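Local atomic coordinates of chinitase A (Streptomyces coelicolor, PDB entry 3EBV), a protein that probably cleaves internal glycosidic bonds of chitin, its family 18 glycosyl hydrolase domain being the part present here. Residues W11-N16 / V47-D52; A36-T41 / V78-G83; S217-G222 / P263-A268; I145-P150 / L173-M178; Q151-Q156 / G184-C189. All coordinates share one frame; numbering follows the deposited sequence. Where two conformers were deposited one is given.

Interaction 1. Residues W11-N16 / V47-D52; sequences WQNFNN and VTFNLD
Asn13 and Asp52 make the nearest backbone approach, with CA atoms 5.8 Å apart, as the touching parts of 11-16 and 47-52 run in directions differing by 49°; Asn13 is also the centre of an inverse gamma turn. The Asn13 amide does most of the linking. Its CG lies opposite the backbone N about CA-CB (chi1 -176°), which carries the group out over the loop 49-52. There OD1 accepts from Asp52 N at 2.8 Å, the donor only slightly tilted from the carbonyl plane. ND2 donates to Asn50 O at 2.9 Å, and this acceptor lies in the amide plane; both bonds are nearly straight, so they fix the rotation of the amide. ND2 also stands 3.3 Å from Phe49 CE1, an oblique approach with the amide and ring planes 40° apart. Leu51 CD1 reaches Trp11 CH2 at 3.9 Å, at the edge of the indole and in its plane. The outer margin is bridged by water: one molecule accepts from Asn15 N and donates to Asp52 OD2, while Asp52 OD1 takes a weak bond from Gly55 N. In the barrel of this family 18 domain, Trp11 sits at the end of strand 6-12, its NE1 bonded to Gln21 O. Strand 32-40 runs beside it, pairing with Trp11 and Asn13, and Phe49 packs against helix 94-111, its ring meeting Tyr111 edge-to-face.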
# COMPACT_ATOMS: atom_id res chain seq x y z
N TRP A 11 -0.13 -1.11 9.49
CA TRP A 11 -0.25 -1.27 10.97
C TRP A 11 -1.71 -1.09 11.33
O TRP A 11 -2.33 -0.09 10.94
CB TRP A 11 0.61 -0.20 11.62
CG TRP A 11 0.45 -0.13 13.12
CD1 TRP A 11 1.12 -0.88 14.03
CD2 TRP A 11 -0.44 0.73 13.86
NE1 TRP A 11 0.70 -0.55 15.32
CE2 TRP A 11 -0.24 0.43 15.24
CE3 TRP A 11 -1.39 1.69 13.51
CZ2 TRP A 11 -0.93 1.10 16.27
CZ3 TRP A 11 -2.11 2.35 14.54
CH2 TRP A 11 -1.85 2.04 15.89
N GLN A 12 -2.27 -2.07 12.05
CA GLN A 12 -3.71 -2.05 12.38
C GLN A 12 -4.11 -1.14 13.54
O GLN A 12 -3.65 -1.34 14.67
CB GLN A 12 -4.20 -3.43 12.73
CG GLN A 12 -3.99 -4.45 11.56
CD GLN A 12 -4.19 -5.91 11.99
OE1 GLN A 12 -3.97 -6.83 11.22
NE2 GLN A 12 -4.71 -6.13 13.23
N ASN A 13 -4.99 -0.20 13.26
CA ASN A 13 -5.64 0.60 14.33
C ASN A 13 -6.87 -0.11 14.85
O ASN A 13 -7.93 0.51 15.00
CB ASN A 13 -6.00 1.99 13.77
CG ASN A 13 -6.59 2.91 14.85
OD1 ASN A 13 -6.09 2.93 15.96
ND2 ASN A 13 -7.62 3.67 14.49
N PHE A 14 -6.75 -1.41 15.13
CA PHE A 14 -7.89 -2.22 15.56
C PHE A 14 -7.35 -3.58 15.91
O PHE A 14 -6.25 -3.95 15.49
CB PHE A 14 -9.00 -2.30 14.49
CG PHE A 14 -8.52 -2.85 13.15
CD1 PHE A 14 -8.55 -4.22 12.91
CD2 PHE A 14 -8.05 -1.98 12.17
CE1 PHE A 14 -8.08 -4.74 11.69
CE2 PHE A 14 -7.61 -2.50 10.94
CZ PHE A 14 -7.62 -3.86 10.71
N ASN A 15 -8.14 -4.36 16.64
CA ASN A 15 -7.74 -5.70 17.03
C ASN A 15 -8.59 -6.71 16.25
O ASN A 15 -9.83 -6.71 16.37
CB ASN A 15 -7.99 -5.85 18.56
CG ASN A 15 -7.61 -7.21 19.10
OD1 ASN A 15 -7.25 -8.12 18.38
ND2 ASN A 15 -7.73 -7.36 20.42
N ASN A 16 -7.93 -7.54 15.43
CA ASN A 16 -8.62 -8.57 14.66
C ASN A 16 -8.12 -9.98 15.01
O ASN A 16 -8.31 -10.91 14.25
CB ASN A 16 -8.43 -8.36 13.14
CG ASN A 16 -6.95 -8.40 12.74
OD1 ASN A 16 -6.09 -8.67 13.58
ND2 ASN A 16 -6.65 -8.11 11.45
N VAL A 47 -12.75 12.37 5.98
CA VAL A 47 -12.30 11.31 6.87
C VAL A 47 -11.89 11.87 8.21
O VAL A 47 -11.69 13.09 8.37
CB VAL A 47 -11.10 10.52 6.27
CG1 VAL A 47 -11.50 9.91 4.92
CG2 VAL A 47 -9.81 11.37 6.23
N THR A 48 -11.74 10.97 9.17
CA THR A 48 -11.15 11.33 10.44
C THR A 48 -10.34 10.13 10.93
O THR A 48 -10.48 9.01 10.40
CB THR A 48 -12.26 11.75 11.48
OG1 THR A 48 -11.65 12.36 12.62
CG2 THR A 48 -13.09 10.56 11.90
N PHE A 49 -9.47 10.37 11.89
CA PHE A 49 -8.74 9.29 12.50
C PHE A 49 -8.97 9.30 14.00
O PHE A 49 -8.84 10.36 14.64
CB PHE A 49 -7.25 9.42 12.21
CG PHE A 49 -6.42 8.35 12.87
CD1 PHE A 49 -6.51 7.02 12.45
CD2 PHE A 49 -5.57 8.65 13.93
CE1 PHE A 49 -5.77 6.03 13.07
CE2 PHE A 49 -4.82 7.66 14.55
CZ PHE A 49 -4.91 6.36 14.11
N ASN A 50 -9.28 8.13 14.54
CA ASN A 50 -9.50 7.98 15.98
C ASN A 50 -8.67 6.79 16.45
O ASN A 50 -9.02 5.64 16.13
CB ASN A 50 -10.99 7.71 16.22
CG ASN A 50 -11.88 8.91 15.86
OD1 ASN A 50 -11.66 10.02 16.34
ND2 ASN A 50 -12.87 8.68 15.01
N LEU A 51 -7.58 7.08 17.17
CA LEU A 51 -6.74 6.00 17.69
C LEU A 51 -7.59 5.06 18.54
O LEU A 51 -8.32 5.53 19.42
CB LEU A 51 -5.56 6.54 18.50
CG LEU A 51 -4.57 5.53 19.07
CD1 LEU A 51 -3.80 4.77 17.93
CD2 LEU A 51 -3.59 6.19 19.99
N ASP A 52 -7.51 3.76 18.27
CA ASP A 52 -8.27 2.75 19.02
C ASP A 52 -7.57 2.41 20.34
O ASP A 52 -7.16 1.28 20.59
CB ASP A 52 -8.46 1.49 18.14
CG ASP A 52 -9.35 0.44 18.78
OD1 ASP A 52 -10.15 0.78 19.69
OD2 ASP A 52 -9.26 -0.74 18.36
O HOH W 1 -10.55 -3.22 17.86

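Interaction 2. Residues A36-T41 / V78-G83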
# COMPACT_ATOMS: atom_id res chain seq x y z
N ALA A 36 -3.87 1.82 9.36
CA ALA A 36 -5.11 1.31 8.83
C ALA A 36 -6.22 1.36 9.90
O ALA A 36 -6.19 0.53 10.81
CB ALA A 36 -4.91 -0.15 8.35
N PHE A 37 -7.25 2.23 9.81
CA PHE A 37 -7.52 3.14 8.71
C PHE A 37 -8.16 4.41 9.26
O PHE A 37 -8.64 4.44 10.42
CB PHE A 37 -8.55 2.53 7.77
CG PHE A 37 -8.10 1.26 7.09
CD1 PHE A 37 -7.33 1.32 5.93
CD2 PHE A 37 -8.48 0.02 7.60
CE1 PHE A 37 -6.93 0.14 5.29
CE2 PHE A 37 -8.08 -1.16 6.94
CZ PHE A 37 -7.30 -1.09 5.80
N ALA A 38 -8.21 5.44 8.43
CA ALA A 38 -9.09 6.58 8.70
C ALA A 38 -10.54 6.10 8.59
O ALA A 38 -10.82 5.08 7.96
CB ALA A 38 -8.82 7.74 7.77
N ASP A 39 -11.46 6.81 9.26
CA ASP A 39 -12.89 6.49 9.27
C ASP A 39 -13.63 7.48 8.34
O ASP A 39 -13.29 8.65 8.30
CB ASP A 39 -13.41 6.61 10.72
CG ASP A 39 -12.95 5.44 11.64
OD1 ASP A 39 -13.06 4.28 11.20
OD2 ASP A 39 -12.52 5.69 12.79
N ALA A 40 -14.63 7.02 7.59
CA ALA A 40 -15.59 7.95 6.94
C ALA A 40 -16.39 8.73 8.00
O ALA A 40 -16.49 8.29 9.15
CB ALA A 40 -16.54 7.21 6.04
N THR A 41 -16.93 9.88 7.60
CA THR A 41 -17.83 10.67 8.49
C THR A 41 -19.15 10.91 7.77
O THR A 41 -19.40 10.38 6.67
CB THR A 41 -17.21 12.02 8.88
OG1 THR A 41 -17.23 12.89 7.73
CG2 THR A 41 -15.79 11.88 9.37
N VAL A 78 5.43 7.53 7.82
CA VAL A 78 4.19 6.99 8.38
C VAL A 78 3.05 7.72 7.71
O VAL A 78 2.99 8.95 7.78
CB VAL A 78 4.10 7.17 9.94
CG1 VAL A 78 2.84 6.52 10.51
CG2 VAL A 78 5.36 6.60 10.61
N ILE A 79 2.16 6.98 7.06
CA ILE A 79 1.07 7.59 6.31
C ILE A 79 -0.27 7.07 6.81
O ILE A 79 -0.32 6.03 7.48
CB ILE A 79 1.25 7.33 4.78
CG1 ILE A 79 1.16 5.81 4.48
CG2 ILE A 79 2.58 7.95 4.31
CD1 ILE A 79 1.42 5.48 2.97
N ILE A 80 -1.35 7.81 6.54
CA ILE A 80 -2.70 7.37 6.89
C ILE A 80 -3.37 6.67 5.71
O ILE A 80 -3.44 7.25 4.62
CB ILE A 80 -3.56 8.57 7.47
CG1 ILE A 80 -4.93 8.12 7.92
CG2 ILE A 80 -3.65 9.74 6.46
CD1 ILE A 80 -4.87 7.14 9.11
N SER A 81 -3.90 5.47 5.94
CA SER A 81 -4.61 4.76 4.87
C SER A 81 -6.08 5.03 4.97
O SER A 81 -6.67 4.92 6.06
CB SER A 81 -4.33 3.25 4.91
OG SER A 81 -4.96 2.59 3.83
N VAL A 82 -6.71 5.34 3.84
CA VAL A 82 -8.16 5.54 3.76
C VAL A 82 -8.84 4.35 3.11
O VAL A 82 -8.38 3.89 2.05
CB VAL A 82 -8.49 6.82 2.96
CG1 VAL A 82 -9.98 7.04 2.91
CG2 VAL A 82 -7.76 8.03 3.58
N GLY A 83 -9.91 3.84 3.70
CA GLY A 83 -10.67 2.78 3.07
C GLY A 83 -10.63 1.51 3.86
O GLY A 83 -11.12 1.45 4.99
O HOH W 2 -12.03 4.05 5.75
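Two neighbouring parallel strands of the family 18 TIM barrel meet where Phe37 and Ala38 pass Ser81, Val82 and Gly83, the second strand carrying the Ser-x-Gly part of the family's SxGG signature. Their segments splay by 59°, so regular pairing is limited. The clear direct bond is Ala38 N to Ser81 O, 2.9 Å with an N-H...O angle of 164°, the donor nearly in line with the C=O. Farther along, a water donates to both Ala38 O and Gly83 O and links the two backbones there. The Phe37 ring is sandwiched: Ala36 CB lies 3.4 Å above the centre of one face, and Gly83 O lies over the opposite face, 3.7 Å from CG and offset toward the rim. Ser81 OG comes to the ring edge, 3.4 Å from CD1, while its hydrogen bond goes to Asp117 OD2. Ala38 CB rests 3.9 Å from Ile80 CG1. Replacing Phe37 by alanine removes the ring from between Ala36 CB and Gly83 O and is likely to open a gap beside Ser81. At the backbone angles of Gly83 a CB would jam against the carbonyl of Val82. The peptide before Phe37 is cis, as in other family 18 chitinases such as hevamine, and Phe37 also touches Asp119 of the DxxDxDxE strand: features typical of the active-site end of this barrel.

Interaction 3. Residues S217-G222 / P263-A268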
# COMPACT_ATOMS: atom_id res chain seq x y z
N SER A 217 9.92 2.56 -10.03
CA SER A 217 9.87 2.98 -8.64
C SER A 217 8.45 3.16 -8.14
O SER A 217 8.27 3.38 -6.92
CB SER A 217 10.59 4.32 -8.43
OG SER A 217 9.98 5.31 -9.19
N GLN A 218 7.47 3.09 -9.04
CA GLN A 218 6.07 3.29 -8.65
C GLN A 218 5.29 1.96 -8.56
O GLN A 218 4.07 1.99 -8.41
CB GLN A 218 5.36 4.24 -9.62
CG GLN A 218 5.95 5.64 -9.50
CD GLN A 218 5.42 6.59 -10.53
OE1 GLN A 218 5.32 6.28 -11.72
NE2 GLN A 218 5.12 7.81 -10.07
N VAL A 219 6.01 0.83 -8.62
CA VAL A 219 5.34 -0.49 -8.59
C VAL A 219 5.88 -1.33 -7.43
O VAL A 219 7.10 -1.50 -7.30
CB VAL A 219 5.58 -1.24 -9.92
CG1 VAL A 219 4.96 -2.66 -9.89
CG2 VAL A 219 4.96 -0.44 -11.10
N GLY A 220 4.96 -1.75 -6.55
CA GLY A 220 5.33 -2.57 -5.37
C GLY A 220 4.46 -3.84 -5.35
O GLY A 220 3.29 -3.80 -5.75
N LEU A 221 5.05 -4.93 -4.85
CA LEU A 221 4.33 -6.23 -4.80
C LEU A 221 3.71 -6.39 -3.40
O LEU A 221 4.45 -6.64 -2.44
CB LEU A 221 5.30 -7.41 -5.09
CG LEU A 221 6.08 -7.27 -6.42
CD1 LEU A 221 6.86 -8.55 -6.55
CD2 LEU A 221 5.16 -7.15 -7.61
N GLY A 222 2.37 -6.29 -3.33
CA GLY A 222 1.67 -6.42 -2.02
C GLY A 222 1.16 -7.86 -1.82
O GLY A 222 0.46 -8.39 -2.66
N PRO A 263 15.34 -2.66 -12.79
CA PRO A 263 16.13 -2.68 -11.55
C PRO A 263 15.65 -1.71 -10.48
O PRO A 263 15.92 -1.96 -9.29
CB PRO A 263 17.56 -2.32 -12.00
CG PRO A 263 17.50 -2.15 -13.46
CD PRO A 263 16.16 -2.48 -14.01
N ASP A 264 14.95 -0.64 -10.87
CA ASP A 264 14.46 0.36 -9.87
C ASP A 264 13.08 0.03 -9.32
O ASP A 264 12.45 0.88 -8.68
CB ASP A 264 14.47 1.78 -10.44
CG ASP A 264 15.88 2.30 -10.66
OD1 ASP A 264 16.85 1.74 -10.08
OD2 ASP A 264 16.01 3.26 -11.45
N LEU A 265 12.62 -1.20 -9.54
CA LEU A 265 11.34 -1.66 -8.94
C LEU A 265 11.31 -1.27 -7.46
O LEU A 265 12.29 -1.53 -6.73
CB LEU A 265 11.22 -3.19 -9.07
CG LEU A 265 9.84 -3.70 -8.73
CD1 LEU A 265 8.83 -3.38 -9.82
CD2 LEU A 265 9.91 -5.19 -8.51
N ARG A 266 10.20 -0.69 -7.00
CA ARG A 266 10.24 -0.11 -5.63
C ARG A 266 10.51 -1.17 -4.56
O ARG A 266 11.37 -1.00 -3.69
CB ARG A 266 8.93 0.61 -5.30
CG ARG A 266 8.90 1.21 -3.87
CD ARG A 266 9.91 2.32 -3.71
NE ARG A 266 9.42 3.45 -4.47
CZ ARG A 266 9.76 4.71 -4.24
NH1 ARG A 266 10.65 5.00 -3.30
NH2 ARG A 266 9.22 5.66 -4.99
N GLY A 267 9.74 -2.26 -4.58
CA GLY A 267 9.84 -3.25 -3.50
C GLY A 267 8.55 -3.99 -3.29
O GLY A 267 7.89 -4.43 -4.25
N ALA A 268 8.18 -4.11 -2.01
CA ALA A 268 7.07 -4.99 -1.63
C ALA A 268 6.25 -4.34 -0.55
O ALA A 268 6.63 -3.32 0.03
CB ALA A 268 7.59 -6.38 -1.17
O HOH W 3 8.20 6.90 -7.28
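Ser217 O is gripped from the side by the Arg266 guanidinium: NE donates at 2.7 Å with an N-H...O angle of 152°, in the carbonyl plane, and NH2 adds a weak second bond at 3.1 Å. Two bends in the arginine chain (chi2 66°, chi3 71°) curl it so that NE and NH2 turn back onto this oxygen. The close backbone approach separately sets Arg266 CB 3.3 Å from Ser217 O. A water bridges the outer side, lying 3.1 Å from Ser217 OG and accepting weakly from Arg266 NH2. Arg266 N makes a weak bond to Val219 O, and beyond it Leu221 N binds Gly267 O at 2.9 Å, a regular parallel bridge pairing Leu221 with Ala268. These bonds join strand 219-224 to strand 267-271, the last strand of the TIM barrel, which in turn pairs with the first strand, 6-12, to close the cylinder. Gly267 is well suited to the join: at its backbone angles a CB would press on the carbonyl O of Arg266. Among the side chains, Leu265 sends CD1 across to Val219 CB at 3.9 Å, and the same methyl lies 3.6 Å from Val219 O. Ala268 CB comes within 3.4 Å of Leu221 O. In the second shell, Arg266 NH1 donates to Leu3 O, which ties the guanidinium to the start of the chain, and NH2 has a further weak bond to Thr174 O. Helices 199-210 and 237-249 pack on both Leu221 and Leu265.

Interaction 4. Residues I145-P150 / L173-M178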
# COMPACT_ATOMS: atom_id res chain seq x y z
N ILE A 145 4.13 11.80 0.74
CA ILE A 145 4.10 10.39 0.31
C ILE A 145 2.68 10.08 -0.14
O ILE A 145 1.69 10.35 0.57
CB ILE A 145 4.49 9.46 1.47
CG1 ILE A 145 5.92 9.77 1.96
CG2 ILE A 145 4.31 7.96 1.08
CD1 ILE A 145 7.04 9.55 0.93
N LEU A 146 2.58 9.45 -1.33
CA LEU A 146 1.26 9.10 -1.86
C LEU A 146 1.37 7.66 -2.36
O LEU A 146 2.13 7.38 -3.31
CB LEU A 146 0.85 10.03 -3.03
CG LEU A 146 -0.41 9.57 -3.79
CD1 LEU A 146 -1.66 9.44 -2.91
CD2 LEU A 146 -0.62 10.61 -4.94
N THR A 147 0.64 6.76 -1.71
CA THR A 147 0.61 5.37 -2.18
C THR A 147 -0.82 4.98 -2.50
O THR A 147 -1.77 5.63 -2.07
CB THR A 147 1.22 4.40 -1.09
OG1 THR A 147 0.36 4.35 0.06
CG2 THR A 147 2.60 4.85 -0.64
N MSE A 148 -1.00 3.87 -3.24
CA MSE A 148 -2.33 3.34 -3.54
C MSE A 148 -2.23 1.83 -3.44
O MSE A 148 -1.17 1.28 -3.77
CB MSE A 148 -2.77 3.72 -4.95
CG MSE A 148 -2.67 5.24 -5.20
SE MSE A 148 -3.31 5.68 -7.02
CE MSE A 148 -5.18 6.02 -6.55
N ALA A 149 -3.33 1.22 -3.00
CA ALA A 149 -3.37 -0.25 -2.82
C ALA A 149 -4.59 -0.82 -3.57
O ALA A 149 -5.53 -1.37 -2.98
CB ALA A 149 -3.43 -0.61 -1.32
N PRO A 150 -4.58 -0.71 -4.91
CA PRO A 150 -5.67 -1.30 -5.69
C PRO A 150 -5.78 -2.80 -5.49
O PRO A 150 -4.79 -3.45 -5.13
CB PRO A 150 -5.22 -1.06 -7.15
CG PRO A 150 -3.70 -0.86 -7.07
CD PRO A 150 -3.49 -0.14 -5.74
N LEU A 173 3.05 10.60 -7.35
CA LEU A 173 2.78 9.26 -6.86
C LEU A 173 4.08 8.59 -6.38
O LEU A 173 5.08 8.52 -7.14
CB LEU A 173 2.19 8.45 -8.00
CG LEU A 173 1.99 6.97 -7.76
CD1 LEU A 173 0.88 6.68 -6.72
CD2 LEU A 173 1.59 6.36 -9.15
N THR A 174 4.07 8.07 -5.15
CA THR A 174 5.22 7.33 -4.64
C THR A 174 5.23 5.88 -5.17
O THR A 174 6.14 5.49 -5.92
CB THR A 174 5.25 7.32 -3.10
OG1 THR A 174 5.13 8.70 -2.64
CG2 THR A 174 6.54 6.71 -2.59
N VAL A 175 4.18 5.11 -4.81
CA VAL A 175 4.15 3.71 -5.25
C VAL A 175 2.74 3.18 -5.22
O VAL A 175 1.93 3.52 -4.34
CB VAL A 175 5.11 2.83 -4.40
CG1 VAL A 175 4.78 2.89 -2.90
CG2 VAL A 175 5.13 1.39 -4.88
N VAL A 176 2.46 2.33 -6.22
CA VAL A 176 1.23 1.52 -6.26
C VAL A 176 1.60 0.16 -5.71
O VAL A 176 2.28 -0.63 -6.37
CB VAL A 176 0.66 1.37 -7.69
CG1 VAL A 176 -0.59 0.51 -7.67
CG2 VAL A 176 0.29 2.77 -8.25
N ASN A 177 1.17 -0.12 -4.48
CA ASN A 177 1.33 -1.44 -3.86
C ASN A 177 0.05 -2.25 -4.09
O ASN A 177 -0.83 -2.30 -3.23
CB ASN A 177 1.56 -1.31 -2.35
CG ASN A 177 2.89 -0.65 -1.99
OD1 ASN A 177 3.95 -1.01 -2.53
ND2 ASN A 177 2.86 0.29 -0.99
N MSE A 178 -0.09 -2.83 -5.28
CA MSE A 178 -1.31 -3.61 -5.52
C MSE A 178 -1.41 -4.81 -4.57
O MSE A 178 -0.39 -5.34 -4.12
CB MSE A 178 -1.40 -4.08 -7.00
CG MSE A 178 -2.69 -4.82 -7.28
SE MSE A 178 -2.92 -5.02 -9.23
CE MSE A 178 -1.63 -6.41 -9.58
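Leu146 O draws two donors from the opposite segment: Thr174 N at 2.8 Å, in the carbonyl plane, and Val175 N at 3.4 Å, a weak bond. This starts the pairing of two adjacent parallel strands of the TIM barrel, 145-148 and 175-179, which with helix 161-168 form a beta-alpha-beta unit; the strand segments diverge by 29°. Thr174 adds a side-chain hold on the same residue. With OG1 on the far side of CA-CB from its own carbonyl carbon (chi1 -52°), the hydroxyl oxygen faces the other strand and accepts from Leu146 N at 3.0 Å, almost straight at 172°. One threonine thus serves both the N-H and the C=O of Leu146, extending the pairing just ahead of the strand proper. Farther on, Met148 N donates to Val175 O, and Met148 O receives Asn177 N at 2.8 Å. The two faces differ. On the inner one, Thr147 and Val175 lie side by side pointing the same way, with CG2 and CG1 respectively 3.7 Å apart, and Thr147 OG1 bonds to Asp117 OD1 of the family's DxxDxDxE strand. On the outer one, the side chains of Leu173 and the selenomethionine Met148 cross at about a right angle, Leu173 CD1 lying 4.1 Å from Met148 CG, and Met148 also touches Tyr162, Thr165 and Ala166 of the covering helix. At the far end, the Pro150 ring lies across Val176, also at about a right angle, and here packing is tight: Pro150 CG sits just 3.5 Å from Val176 CG1.

Interaction 5. Residues Q151-Q156 / G184-C189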
# COMPACT_ATOMS: atom_id res chain seq x y z
N GLN A 151 -6.99 -3.32 -5.75
CA GLN A 151 -7.18 -4.76 -5.94
C GLN A 151 -6.80 -5.11 -7.38
O GLN A 151 -6.66 -4.23 -8.27
CB GLN A 151 -8.63 -5.11 -5.62
CG GLN A 151 -8.92 -4.96 -4.14
CD GLN A 151 -10.35 -5.30 -3.85
OE1 GLN A 151 -10.68 -6.47 -3.58
NE2 GLN A 151 -11.23 -4.31 -3.95
N THR A 152 -6.63 -6.42 -7.66
CA THR A 152 -6.15 -6.78 -8.99
C THR A 152 -7.12 -6.31 -10.09
O THR A 152 -6.69 -5.96 -11.19
CB THR A 152 -5.90 -8.31 -9.08
OG1 THR A 152 -7.11 -9.00 -8.72
CG2 THR A 152 -4.76 -8.70 -8.21
N ILE A 153 -8.41 -6.34 -9.81
CA ILE A 153 -9.41 -5.91 -10.81
C ILE A 153 -9.27 -4.44 -11.20
O ILE A 153 -9.79 -4.00 -12.26
CB ILE A 153 -10.86 -6.12 -10.33
CG1 ILE A 153 -11.12 -5.39 -9.00
CG2 ILE A 153 -11.13 -7.61 -10.24
CD1 ILE A 153 -12.56 -5.48 -8.52
N ASP A 154 -8.54 -3.67 -10.38
CA ASP A 154 -8.41 -2.23 -10.60
C ASP A 154 -7.22 -1.85 -11.50
O ASP A 154 -7.09 -0.67 -11.86
CB ASP A 154 -8.25 -1.53 -9.26
CG ASP A 154 -9.46 -1.70 -8.35
OD1 ASP A 154 -10.59 -1.49 -8.83
OD2 ASP A 154 -9.26 -2.05 -7.17
N MSE A 155 -6.35 -2.82 -11.82
CA MSE A 155 -5.14 -2.52 -12.61
C MSE A 155 -4.97 -3.53 -13.76
O MSE A 155 -3.84 -3.77 -14.20
CB MSE A 155 -3.88 -2.56 -11.74
CG MSE A 155 -3.92 -1.70 -10.46
SE MSE A 155 -3.81 0.23 -10.85
CE MSE A 155 -1.97 0.32 -11.34
N GLN A 156 -6.07 -4.05 -14.28
CA GLN A 156 -6.02 -5.00 -15.40
C GLN A 156 -5.74 -4.31 -16.73
O GLN A 156 -5.28 -4.94 -17.67
CB GLN A 156 -7.31 -5.80 -15.44
CG GLN A 156 -7.29 -6.99 -14.45
CD GLN A 156 -6.40 -8.14 -14.94
OE1 GLN A 156 -5.20 -8.25 -14.55
NE2 GLN A 156 -6.97 -9.00 -15.72
N GLY A 184 -9.54 -13.57 -7.65
CA GLY A 184 -9.80 -14.57 -8.66
C GLY A 184 -8.67 -14.55 -9.71
O GLY A 184 -7.74 -13.71 -9.65
N THR A 185 -8.76 -15.45 -10.68
CA THR A 185 -7.75 -15.45 -11.75
C THR A 185 -7.83 -14.12 -12.52
O THR A 185 -8.88 -13.46 -12.60
CB THR A 185 -7.90 -16.65 -12.70
OG1 THR A 185 -9.21 -16.62 -13.27
CG2 THR A 185 -7.65 -17.98 -11.96
N MSE A 186 -6.68 -13.74 -13.07
CA MSE A 186 -6.53 -12.48 -13.76
C MSE A 186 -5.68 -12.64 -15.01
O MSE A 186 -4.91 -13.59 -15.10
CB MSE A 186 -5.79 -11.49 -12.83
CG MSE A 186 -6.61 -11.10 -11.60
SE MSE A 186 -8.05 -9.86 -12.11
CE MSE A 186 -9.42 -10.45 -10.82
N LEU A 187 -5.78 -11.70 -15.94
CA LEU A 187 -4.91 -11.72 -17.13
C LEU A 187 -3.56 -11.07 -16.79
O LEU A 187 -3.51 -10.05 -16.06
CB LEU A 187 -5.53 -10.98 -18.31
CG LEU A 187 -6.88 -11.52 -18.72
CD1 LEU A 187 -7.34 -10.72 -19.94
CD2 LEU A 187 -6.74 -12.97 -19.13
N GLY A 188 -2.47 -11.60 -17.34
CA GLY A 188 -1.20 -10.92 -17.26
C GLY A 188 -0.97 -10.02 -18.47
O GLY A 188 -1.86 -9.89 -19.34
N CYS A 189 0.21 -9.38 -18.52
CA CYS A 189 0.43 -8.45 -19.65
C CYS A 189 0.53 -9.16 -21.00
O CYS A 189 0.44 -8.52 -22.06
CB CYS A 189 1.70 -7.62 -19.43
SG CYS A 189 3.17 -8.69 -19.39
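The Gln156 amide meets Met186, a selenomethionine, over one face: SE stands 3.7 Å from CD, almost directly above it. The polar end of the amide is turned to the backbone of Leu187, whose N and O both lie near it. Which way round the amide sits is doubtful in the model; turned over, it could make a pair of hydrogen bonds to that backbone. A bend at chi2 (-74°) brings the group back against SE. With alanine in place of Gln156, the selenium end of Met186 would probably be freer to turn, and the backbone of Leu187 would lose its polar neighbour. Met186 fills the centre of the contact and is itself bent twice. Its CG passes 3.8 Å from Thr152 CB, and its CE ends 3.4 Å from Ile153 CG2, a pair tighter than usual van der Waals contact. Thr152 OG1 is 3.4 Å from the same CE and is also hydrogen-bonded to Ser183 OG. Segment 151-156 includes a short 3-10 turn in the loop between strand 145-148 and helix 161-168, and the other segment follows strand 175-179, so two successive beta-alpha loops of the barrel are joined at its surface. Strand 186-187 pairs with 193-194, helix 199-210 supports both sides through Leu205, and the Cys189-Cys207 disulfide fastens the second loop to that helix.

How the interactions relate
Interactions 2, 3 and 4 join strands of the family 18 TIM barrel, while interaction 1 joins the loop ends after strands 6-12 and 47-48, the latter a short antiparallel neighbour of 32-40. Along the chain, interactions 1 and 2 alternate their segments, as do 4 and 5, and interaction 3 follows last. Interactions 1 and 2, with centres 8 Å apart, share strand 32-40, where Ala36 O probably accepts from Asn13 N. Interaction 4 touches interaction 2 across the interior through Ile79 and Thr147, and adjoins interaction 3 through strands 175-179 and 219-224. Interactions 1 and 3 lie about 26 Å apart between centres. Strand pairings thus build the closed wall, while interactions 1 and 5 tie down loops at its strand ends.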